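Local coordinates for uncharacterized protein yfeY (Escherichia coli, PDB 2QZB) that is of unknown function but belongs to the DUF1131 family and is probably a lipoprotein, at residues 132-138 with 158-164. Sequence-based numbering, arbitrary orientation.
Sequences HISYQFS and KVSKIIW
Gln-136 sits opposite two residues at once, Ser-160 and Lys-161, which makes this antiparallel pairing a classic beta bulge. Its carbonyl O accepts from Ser-160 N at 2.8 Å, and only a weak bond from Lys-161 N at 3.4 Å, while Gln-136 N returns a good bond to Lys-161 O. On one flank of the bulge Ser-134 and Ile-163 exchange both backbone bonds, the one from Ile-163 N to Ser-134 O nearly straight at 176°; on the other, Ser-138 and Lys-158 do the same.

The Gln-136 side chain, extended beyond CG, runs alongside Lys-161, with OE1 3.3 Å from Lys-161 CE, and crosses Ile-163, whose CD1 packs at 3.4 Å from NE2. Both ends of the amide are used: OE1 accepts from a water that also bonds Ser-160 OG at 2.7 Å, and NE2 bonds Glu-124 on strand 123-126. A leucine here would probably cost the water its acceptor at this end, leaving it to Ser-160 OG, and take from Glu-124 the N-H that meets its carboxylate. Ser-160 OG also approaches Ser-138 OG, a weak bond at best.

On the face of Ile-133, Tyr-135 and Ile-162 the contact is apolar. Ile-162 CG2 meets the edge of the Tyr-135 ring and also touches Ile-133 CG2, while the Tyr-135 hydroxyl bonds Thr-93. Farther along, His-132 CB rests 3.6 Å from Trp-164 NE1, and the two rings, near parallel but slid apart, barely overlap. Both rings hydrogen-bond Glu-18: His-132 ND1 to its carboxylate, Trp-164 NE1 to its backbone O.

These two strands lie inside a long antiparallel sheet, 133-138 bordered beyond by 123-126 and 158-165 by 81-84, with Val-16 of strand 16-17 against Ile-162 and Trp-164, and Phe-101 of helix 101-104 edge-to-face with Phe-137.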
loop_
_atom_site.group_PDB
_atom_site.type_symbol
_atom_site.label_atom_id
_atom_site.label_comp_id
_atom_site.label_asym_id
_atom_site.label_seq_id
_atom_site.Cartn_x
_atom_site.Cartn_y
_atom_site.Cartn_z
ATOM N N HIS A 132 -5.106 0.949 -10.371
ATOM C CA HIS A 132 -3.977 0.252 -9.705
ATOM C C HIS A 132 -3.763 0.588 -8.248
ATOM O O HIS A 132 -3.110 -0.176 -7.552
ATOM C CB HIS A 132 -2.681 0.482 -10.492
ATOM C CG HIS A 132 -2.731 -0.068 -11.873
ATOM N ND1 HIS A 132 -2.954 0.723 -12.984
ATOM C CD2 HIS A 132 -2.664 -1.345 -12.323
ATOM C CE1 HIS A 132 -3.002 -0.046 -14.058
ATOM N NE2 HIS A 132 -2.816 -1.301 -13.687
ATOM N N ILE A 133 -4.319 1.713 -7.777
ATOM C CA ILE A 133 -4.060 2.231 -6.408
ATOM C C ILE A 133 -5.246 2.042 -5.457
ATOM O O ILE A 133 -6.423 2.273 -5.843
ATOM C CB ILE A 133 -3.599 3.727 -6.461
ATOM C CG1 ILE A 133 -2.387 3.886 -7.376
ATOM C CG2 ILE A 133 -3.304 4.314 -5.050
ATOM C CD1 ILE A 133 -2.099 5.378 -7.732
ATOM N N SER A 134 -4.930 1.595 -4.229
ATOM C CA SER A 134 -5.867 1.427 -3.134
ATOM C C SER A 134 -5.232 2.065 -1.904
ATOM O O SER A 134 -4.017 2.233 -1.869
ATOM C CB SER A 134 -6.074 -0.055 -2.825
ATOM O OG SER A 134 -6.622 -0.743 -3.940
ATOM N N TYR A 135 -6.053 2.387 -0.907
ATOM C CA TYR A 135 -5.586 2.941 0.363
ATOM C C TYR A 135 -6.104 2.016 1.440
ATOM O O TYR A 135 -7.263 1.577 1.380
ATOM C CB TYR A 135 -6.153 4.361 0.591
ATOM C CG TYR A 135 -6.021 5.320 -0.581
ATOM C CD1 TYR A 135 -4.781 5.624 -1.125
ATOM C CD2 TYR A 135 -7.146 5.938 -1.134
ATOM C CE1 TYR A 135 -4.659 6.475 -2.209
ATOM C CE2 TYR A 135 -7.027 6.823 -2.200
ATOM C CZ TYR A 135 -5.793 7.089 -2.725
ATOM O OH TYR A 135 -5.657 7.981 -3.766
ATOM N N GLN A 136 -5.284 1.686 2.420
ATOM C CA GLN A 136 -5.838 1.068 3.624
ATOM C C GLN A 136 -5.979 2.124 4.700
ATOM O O GLN A 136 -5.177 3.078 4.764
ATOM C CB GLN A 136 -4.996 -0.116 4.141
ATOM C CG GLN A 136 -4.877 -1.288 3.162
ATOM C CD GLN A 136 -4.316 -2.578 3.809
ATOM O OE1 GLN A 136 -3.835 -2.569 4.954
ATOM N NE2 GLN A 136 -4.386 -3.688 3.066
ATOM N N PHE A 137 -6.995 1.957 5.549
ATOM C CA PHE A 137 -7.304 2.935 6.597
ATOM C C PHE A 137 -7.213 2.229 7.926
ATOM O O PHE A 137 -7.491 1.035 8.004
ATOM C CB PHE A 137 -8.723 3.520 6.398
ATOM C CG PHE A 137 -8.806 4.486 5.250
ATOM C CD1 PHE A 137 -9.048 4.027 3.950
ATOM C CD2 PHE A 137 -8.590 5.826 5.451
ATOM C CE1 PHE A 137 -9.086 4.907 2.889
ATOM C CE2 PHE A 137 -8.639 6.703 4.406
ATOM C CZ PHE A 137 -8.863 6.245 3.113
ATOM N N SER A 138 -6.815 2.942 8.975
ATOM C CA SER A 138 -6.974 2.380 10.323
ATOM C C SER A 138 -7.419 3.430 11.313
ATOM O O SER A 138 -7.285 4.637 11.053
ATOM C CB SER A 138 -5.751 1.597 10.817
ATOM O OG SER A 138 -4.529 2.144 10.401
ATOM N N LYS A 158 -7.690 7.125 9.258
ATOM C CA LYS A 158 -6.668 7.765 8.438
ATOM C C LYS A 158 -5.937 6.712 7.623
ATOM O O LYS A 158 -5.827 5.586 8.070
ATOM C CB LYS A 158 -5.655 8.529 9.314
ATOM C CG LYS A 158 -6.301 9.736 10.008
ATOM C CD LYS A 158 -5.301 10.537 10.802
ATOM C CE LYS A 158 -6.016 11.692 11.565
ATOM N NZ LYS A 158 -5.089 12.223 12.650
ATOM N N VAL A 159 -5.411 7.123 6.471
ATOM C CA VAL A 159 -4.696 6.255 5.585
ATOM C C VAL A 159 -3.464 5.731 6.319
ATOM O O VAL A 159 -2.649 6.527 6.815
ATOM C CB VAL A 159 -4.240 7.026 4.281
ATOM C CG1 VAL A 159 -3.295 6.163 3.443
ATOM C CG2 VAL A 159 -5.447 7.436 3.435
ATOM N N SER A 160 -3.314 4.418 6.371
ATOM C CA SER A 160 -2.151 3.817 7.038
ATOM C C SER A 160 -1.275 3.036 6.052
ATOM O O SER A 160 -0.152 2.681 6.365
ATOM C CB SER A 160 -2.602 2.896 8.159
ATOM O OG SER A 160 -3.509 1.941 7.651
ATOM N N LYS A 161 -1.783 2.795 4.846
ATOM C CA LYS A 161 -0.971 2.211 3.789
ATOM C C LYS A 161 -1.504 2.631 2.418
ATOM O O LYS A 161 -2.714 2.822 2.245
ATOM C CB LYS A 161 -1.008 0.699 3.969
ATOM C CG LYS A 161 -0.200 -0.110 3.033
ATOM C CD LYS A 161 0.352 -1.275 3.819
ATOM C CE LYS A 161 -0.666 -2.348 4.011
ATOM N NZ LYS A 161 -0.020 -3.555 4.620
ATOM N N ILE A 162 -0.602 2.789 1.451
ATOM C CA ILE A 162 -1.003 2.990 0.071
ATOM C C ILE A 162 -0.537 1.734 -0.703
ATOM O O ILE A 162 0.635 1.319 -0.593
ATOM C CB ILE A 162 -0.404 4.305 -0.540
ATOM C CG1 ILE A 162 -0.804 5.541 0.309
ATOM C CG2 ILE A 162 -0.879 4.483 -2.008
ATOM C CD1 ILE A 162 -0.124 6.782 -0.083
ATOM N N ILE A 163 -1.439 1.139 -1.478
ATOM C CA ILE A 163 -1.126 -0.112 -2.194
ATOM C C ILE A 163 -1.213 0.083 -3.693
ATOM O O ILE A 163 -2.228 0.585 -4.209
ATOM C CB ILE A 163 -2.077 -1.226 -1.752
ATOM C CG1 ILE A 163 -2.059 -1.336 -0.221
ATOM C CG2 ILE A 163 -1.735 -2.569 -2.446
ATOM C CD1 ILE A 163 -3.180 -2.141 0.285
ATOM N N TRP A 164 -0.160 -0.299 -4.396
ATOM C CA TRP A 164 -0.188 -0.333 -5.845
ATOM C C TRP A 164 -0.256 -1.798 -6.288
ATOM O O TRP A 164 0.473 -2.642 -5.717
ATOM C CB TRP A 164 1.069 0.319 -6.430
ATOM C CG TRP A 164 1.168 0.132 -7.936
ATOM C CD1 TRP A 164 0.627 0.941 -8.890
ATOM C CD2 TRP A 164 1.854 -0.927 -8.647
ATOM N NE1 TRP A 164 0.931 0.457 -10.152
ATOM C CE2 TRP A 164 1.691 -0.681 -10.027
ATOM C CE3 TRP A 164 2.596 -2.055 -8.243
ATOM C CZ2 TRP A 164 2.232 -1.530 -11.021
ATOM C CZ3 TRP A 164 3.136 -2.888 -9.218
ATOM C CH2 TRP A 164 2.947 -2.624 -10.599
HETATM O O HOH W 1 -2.997 -0.651 7.164
#